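Local coordinates for protein catechol 1,2 dioxygenase (Acinetobacter radioresistens, PDB 2XSU) that probably uses ferric iron and molecular oxygen to cleave catechol between its two hydroxyl groups, giving cis,cis-muconate in the beta-ketoadipate pathway, at residues A[136-141]-A[282-287]; A[124-129]-A[194-199]. The protein carries 1 engineered substitution. All coordinates share one frame; numbering follows the deposited sequence.

Contact 1 of 2, residues A[136-141]-A[282-287]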
loop_
_atom_site.group_PDB
_atom_site.type_symbol
_atom_site.label_atom_id
_atom_site.label_comp_id
_atom_site.label_asym_id
_atom_site.label_seq_id
_atom_site.Cartn_x
_atom_site.Cartn_y
_atom_site.Cartn_z
ATOM N N THR A 136 22.181 -24.102 -23.549
ATOM C CA THR A 136 22.708 -24.637 -22.300
ATOM C C THR A 136 23.772 -23.676 -21.738
ATOM O O THR A 136 24.553 -23.071 -22.483
ATOM C CB THR A 136 23.362 -26.009 -22.560
ATOM O OG1 THR A 136 22.347 -26.937 -22.944
ATOM C CG2 THR A 136 24.024 -26.528 -21.323
ATOM N N LEU A 137 23.753 -23.486 -20.414
ATOM C CA LEU A 137 24.737 -22.656 -19.709
ATOM C C LEU A 137 25.331 -23.448 -18.558
ATOM O O LEU A 137 24.584 -24.029 -17.771
ATOM C CB LEU A 137 24.056 -21.395 -19.134
ATOM C CG LEU A 137 24.885 -20.549 -18.167
ATOM C CD1 LEU A 137 26.115 -19.932 -18.838
ATOM C CD2 LEU A 137 23.988 -19.440 -17.594
ATOM N N ILE A 138 26.659 -23.462 -18.471
ATOM C CA ILE A 138 27.357 -23.916 -17.265
ATOM C C ILE A 138 27.895 -22.693 -16.533
ATOM O O ILE A 138 28.582 -21.824 -17.140
ATOM C CB ILE A 138 28.523 -24.858 -17.609
ATOM C CG1 ILE A 138 27.946 -26.187 -18.115
ATOM C CG2 ILE A 138 29.452 -25.023 -16.381
ATOM C CD1 ILE A 138 28.968 -27.198 -18.672
ATOM N N ILE A 139 27.572 -22.611 -15.242
ATOM C CA ILE A 139 28.121 -21.591 -14.364
ATOM C C ILE A 139 29.018 -22.277 -13.382
ATOM O O ILE A 139 28.626 -23.294 -12.783
ATOM C CB ILE A 139 27.026 -20.885 -13.510
ATOM C CG1 ILE A 139 25.893 -20.399 -14.409
ATOM C CG2 ILE A 139 27.626 -19.766 -12.691
ATOM C CD1 ILE A 139 24.658 -19.931 -13.616
ATOM N N GLU A 140 30.221 -21.755 -13.189
ATOM C CA GLU A 140 31.070 -22.283 -12.122
ATOM C C GLU A 140 31.929 -21.247 -11.453
ATOM O O GLU A 140 32.163 -20.160 -12.009
ATOM C CB GLU A 140 31.879 -23.500 -12.544
ATOM C CG GLU A 140 32.978 -23.272 -13.509
ATOM C CD GLU A 140 33.485 -24.610 -14.107
ATOM O OE1 GLU A 140 33.984 -24.604 -15.225
ATOM O OE2 GLU A 140 33.371 -25.672 -13.465
ATOM N N GLY A 141 32.315 -21.552 -10.223
ATOM C CA GLY A 141 33.105 -20.622 -9.445
ATOM C C GLY A 141 33.677 -21.260 -8.207
ATOM O O GLY A 141 33.286 -22.365 -7.830
ATOM N N LYS A 282 26.016 -30.643 -27.685
ATOM C CA LYS A 282 26.020 -29.416 -28.499
ATOM C C LYS A 282 26.919 -28.333 -27.867
ATOM O O LYS A 282 27.282 -28.445 -26.696
ATOM C CB LYS A 282 24.576 -28.915 -28.710
ATOM C CG LYS A 282 23.742 -28.695 -27.436
ATOM C CD LYS A 282 22.283 -28.272 -27.734
ATOM C CE LYS A 282 21.323 -29.469 -27.747
ATOM N NZ LYS A 282 19.969 -29.197 -28.373
ATOM N N PRO A 283 27.324 -27.302 -28.645
ATOM C CA PRO A 283 27.949 -26.165 -27.994
ATOM C C PRO A 283 27.124 -25.611 -26.839
ATOM O O PRO A 283 25.891 -25.698 -26.848
ATOM C CB PRO A 283 28.018 -25.146 -29.118
ATOM C CG PRO A 283 28.380 -25.982 -30.292
ATOM C CD PRO A 283 27.584 -27.280 -30.099
ATOM N N PHE A 284 27.821 -25.058 -25.856
ATOM C CA PHE A 284 27.158 -24.435 -24.713
ATOM C C PHE A 284 27.843 -23.122 -24.367
ATOM O O PHE A 284 28.921 -22.785 -24.886
ATOM C CB PHE A 284 27.127 -25.394 -23.489
ATOM C CG PHE A 284 28.489 -25.844 -23.014
ATOM C CD1 PHE A 284 29.099 -25.230 -21.928
ATOM C CD2 PHE A 284 29.171 -26.886 -23.659
ATOM C CE1 PHE A 284 30.335 -25.603 -21.476
ATOM C CE2 PHE A 284 30.436 -27.292 -23.200
ATOM C CZ PHE A 284 31.019 -26.648 -22.114
ATOM N N LYS A 285 27.206 -22.371 -23.472
ATOM C CA LYS A 285 27.777 -21.153 -22.947
ATOM C C LYS A 285 28.352 -21.442 -21.594
ATOM O O LYS A 285 27.822 -22.311 -20.866
ATOM C CB LYS A 285 26.694 -20.075 -22.828
ATOM C CG LYS A 285 26.011 -19.732 -24.158
ATOM C CD LYS A 285 26.811 -18.759 -24.974
ATOM C CE LYS A 285 25.922 -18.158 -26.040
ATOM N NZ LYS A 285 25.637 -19.142 -27.128
ATOM N N HIS A 286 29.420 -20.731 -21.269
ATOM C CA HIS A 286 30.100 -20.892 -19.989
ATOM C C HIS A 286 30.366 -19.569 -19.272
ATOM O O HIS A 286 30.931 -18.633 -19.850
ATOM C CB HIS A 286 31.421 -21.654 -20.181
ATOM C CG HIS A 286 32.114 -21.970 -18.898
ATOM N ND1 HIS A 286 32.888 -21.054 -18.224
ATOM C CD2 HIS A 286 32.147 -23.110 -18.161
ATOM C CE1 HIS A 286 33.373 -21.611 -17.125
ATOM N NE2 HIS A 286 32.954 -22.866 -17.077
ATOM N N ILE A 287 29.982 -19.500 -17.995
ATOM C CA ILE A 287 30.248 -18.318 -17.169
ATOM C C ILE A 287 31.017 -18.718 -15.927
ATOM O O ILE A 287 30.664 -19.708 -15.257
ATOM C CB ILE A 287 28.929 -17.600 -16.797
ATOM C CG1 ILE A 287 28.389 -16.905 -18.050
ATOM C CG2 ILE A 287 29.150 -16.612 -15.625
ATOM C CD1 ILE A 287 27.017 -16.304 -17.895
HETATM O O HOH W 1 23.650 -24.709 -26.088
#
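Thr136 O accepts from Lys285 N at 2.9 Å, the first of four backbone hydrogen bonds that join strand 136-141 to the parallel strand 284-287. Ile138 N gives to Lys285 O, Ile138 O accepts from Ile287 N, and Glu140 N gives to Ile287 O.

Apolar contacts occupy both faces. On the face of Leu137 and Ile287, Leu137 CD1 lies 3.9 Å from Ile287 CD1; these branched chains fill the side on which Phe242 of strand 238-244 also packs against Ile287. On the other face, the beta-branched Ile138 offers two arms: CD1 reaches Phe284 CE1 at 3.5 Å, and CG2 touches CD2 of His286.

Both strands belong to the mixed beta sheet of the intradiol dioxygenase domain.

The polar pair is His286 NE2 to Glu140 OE1, 2.7 Å and nearly straight at 167°. Histidine supplies an N-H in its ring plane, and the oxygen is met on its anti side, somewhat out of the carboxylate plane, the two planes being 62° apart. With CG anti to the backbone N (chi1 -175°), the histidine ring extends over Ile138 O toward the glutamate. Arg278 forms a salt bridge to the same OE1, so two donors hold this one oxygen, and the nearby positive charge probably favours the ionised carboxylate.

Contact 2 of 2, residues A[124-129]-A[194-199]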
loop_
_atom_site.group_PDB
_atom_site.type_symbol
_atom_site.label_atom_id
_atom_site.label_comp_id
_atom_site.label_asym_id
_atom_site.label_seq_id
_atom_site.Cartn_x
_atom_site.Cartn_y
_atom_site.Cartn_z
ATOM N N ARG A 124 22.182 -29.746 -11.437
ATOM C CA ARG A 124 21.515 -29.345 -12.675
ATOM C C ARG A 124 20.248 -28.598 -12.285
ATOM O O ARG A 124 19.426 -29.105 -11.551
ATOM C CB ARG A 124 21.203 -30.527 -13.608
ATOM C CG ARG A 124 20.437 -30.049 -14.831
ATOM C CD ARG A 124 20.370 -31.052 -15.963
ATOM N NE ARG A 124 19.621 -30.485 -17.070
ATOM C CZ ARG A 124 19.384 -31.109 -18.221
ATOM N NH1 ARG A 124 19.851 -32.350 -18.428
ATOM N NH2 ARG A 124 18.657 -30.510 -19.147
ATOM N N MET A 125 20.116 -27.346 -12.754
ATOM C CA MET A 125 19.011 -26.457 -12.345
ATOM C C MET A 125 17.729 -26.594 -13.161
ATOM O O MET A 125 16.646 -26.269 -12.666
ATOM C CB MET A 125 19.492 -25.007 -12.439
ATOM C CG MET A 125 20.692 -24.683 -11.528
ATOM S SD MET A 125 21.103 -22.912 -11.615
ATOM C CE MET A 125 19.608 -22.218 -10.903
ATOM N N ASP A 126 17.829 -27.040 -14.421
ATOM C CA ASP A 126 16.646 -27.090 -15.284
ATOM C C ASP A 126 16.107 -28.506 -15.454
ATOM O O ASP A 126 16.846 -29.472 -15.264
ATOM C CB ASP A 126 16.960 -26.532 -16.682
ATOM C CG ASP A 126 17.920 -27.420 -17.468
ATOM O OD1 ASP A 126 19.093 -27.549 -17.069
ATOM O OD2 ASP A 126 17.483 -27.970 -18.510
ATOM N N ASP A 127 14.836 -28.588 -15.835
ATOM C CA ASP A 127 14.152 -29.881 -16.006
ATOM C C ASP A 127 14.280 -30.407 -17.449
ATOM O O ASP A 127 13.765 -31.473 -17.777
ATOM C CB ASP A 127 12.685 -29.795 -15.548
ATOM C CG ASP A 127 11.838 -28.826 -16.374
ATOM O OD1 ASP A 127 12.311 -28.278 -17.398
ATOM O OD2 ASP A 127 10.658 -28.589 -16.001
ATOM N N GLY A 128 14.980 -29.667 -18.308
ATOM C CA GLY A 128 15.170 -30.088 -19.701
ATOM C C GLY A 128 13.993 -29.799 -20.629
ATOM O O GLY A 128 14.066 -30.108 -21.841
ATOM N N SER A 129 12.920 -29.195 -20.098
ATOM C CA SER A 129 11.707 -28.933 -20.893
ATOM C C SER A 129 11.880 -27.875 -21.977
ATOM O O SER A 129 11.007 -27.727 -22.847
ATOM C CB SER A 129 10.515 -28.561 -20.012
ATOM O OG SER A 129 10.741 -27.330 -19.339
ATOM N N LEU A 194 24.749 -26.620 -13.879
ATOM C CA LEU A 194 24.347 -26.877 -15.269
ATOM C C LEU A 194 22.906 -26.404 -15.448
ATOM O O LEU A 194 21.973 -26.859 -14.777
ATOM C CB LEU A 194 24.511 -28.382 -15.616
ATOM C CG LEU A 194 23.962 -28.833 -16.988
ATOM C CD1 LEU A 194 24.639 -28.121 -18.164
ATOM C CD2 LEU A 194 24.079 -30.377 -17.121
ATOM N N THR A 195 22.715 -25.435 -16.345
ATOM C CA THR A 195 21.405 -24.791 -16.454
ATOM C C THR A 195 21.144 -24.311 -17.888
ATOM O O THR A 195 21.708 -24.881 -18.847
ATOM C CB THR A 195 21.295 -23.645 -15.384
ATOM O OG1 THR A 195 19.955 -23.179 -15.300
ATOM C CG2 THR A 195 22.270 -22.492 -15.651
ATOM N N THR A 196 20.272 -23.310 -18.021
ATOM C CA THR A 196 19.956 -22.704 -19.315
ATOM C C THR A 196 20.161 -21.200 -19.236
ATOM O O THR A 196 20.167 -20.632 -18.131
ATOM C CB THR A 196 18.532 -23.014 -19.780
ATOM O OG1 THR A 196 17.578 -22.678 -18.754
ATOM C CG2 THR A 196 18.409 -24.505 -20.098
ATOM N N MET A 197 20.410 -20.574 -20.390
ATOM C CA MET A 197 20.648 -19.119 -20.432
ATOM C C MET A 197 19.399 -18.340 -20.030
ATOM O O MET A 197 18.383 -18.487 -20.684
ATOM C CB MET A 197 21.037 -18.714 -21.862
ATOM C CG MET A 197 22.497 -18.955 -22.241
ATOM S SD MET A 197 23.692 -17.984 -21.296
ATOM C CE MET A 197 22.655 -16.574 -20.731
ATOM N N PRO A 198 19.453 -17.534 -18.935
ATOM C CA PRO A 198 18.290 -16.691 -18.647
ATOM C C PRO A 198 18.134 -15.565 -19.656
ATOM O O PRO A 198 19.121 -15.068 -20.197
ATOM C CB PRO A 198 18.621 -16.097 -17.278
ATOM C CG PRO A 198 20.084 -16.024 -17.246
ATOM C CD PRO A 198 20.545 -17.305 -17.975
ATOM N N VAL A 199 16.888 -15.190 -19.923
ATOM C CA VAL A 199 16.601 -13.992 -20.704
ATOM C C VAL A 199 16.070 -12.924 -19.750
ATOM O O VAL A 199 15.486 -13.235 -18.719
ATOM C CB VAL A 199 15.602 -14.330 -21.843
ATOM C CG1 VAL A 199 14.222 -14.520 -21.326
ATOM C CG2 VAL A 199 15.634 -13.278 -22.909
HETATM O O HOH W 2 21.058 -27.654 -19.096
#
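Met125 N donates to Leu194 O at 2.8 Å, the backbone hydrogen bond that holds the start of 124-129 to strand 190-196. The same carbonyl oxygen receives a CA-H contact from Arg124. Around this bond Met125 lays CB 3.4 Å from Thr195 OG1 and brings SD against Thr195 CB, a flexible thioether chain suited to a buried place. The aliphatic part of Arg124 lies across the Leu194 side chain on the same face, CD 3.9 Å from Leu194 CD2. A water links Asp126 OD1 to Thr195 O, and Thr196 CG2 packs 3.9 Å from Asp126 OD2.

Arg124 pairs with Leu194 in a parallel beta bridge at the end of short strand 122-124, where the sheet of the dioxygenase domain gives way to the loop before strand 136-145.

Next come the groups that position this layer. A chi1 of -169° sets Thr195 OG1 anti to the backbone N, beside Met125 CB and hydrogen-bonded to His160 NE2. Asp126 is gripped side-on by the extended Arg124: NE bonds OD1 at 3.0 Å, from above the carboxylate plane, while NH2 meets the syn side of OD2 at 2.9 Å. Farther along, Asp127 OD1 accepts from Ser129 N in an Asx turn and from Ser129 OG.

From the N terminus, the chain first passes 124-129, then enters strand 136-145, which begins just after that loop. It returns along strand 190-196, where contact 2 closes a loop of 64 intervening residues containing strands but no helix. Contact 1 closes later, when strand 284-293 comes back to strand 136-145 across 140 residues. The two closures therefore cross, their segments alternating along the chain. Strand 136-145 lies between the others, antiparallel to 190-196 and parallel to 284-293. A probable hydrogen bond from Thr195 N to Leu137 O, 2.7 Å, and the packing of Leu194 against Thr136 and Ile138 join the contacts directly.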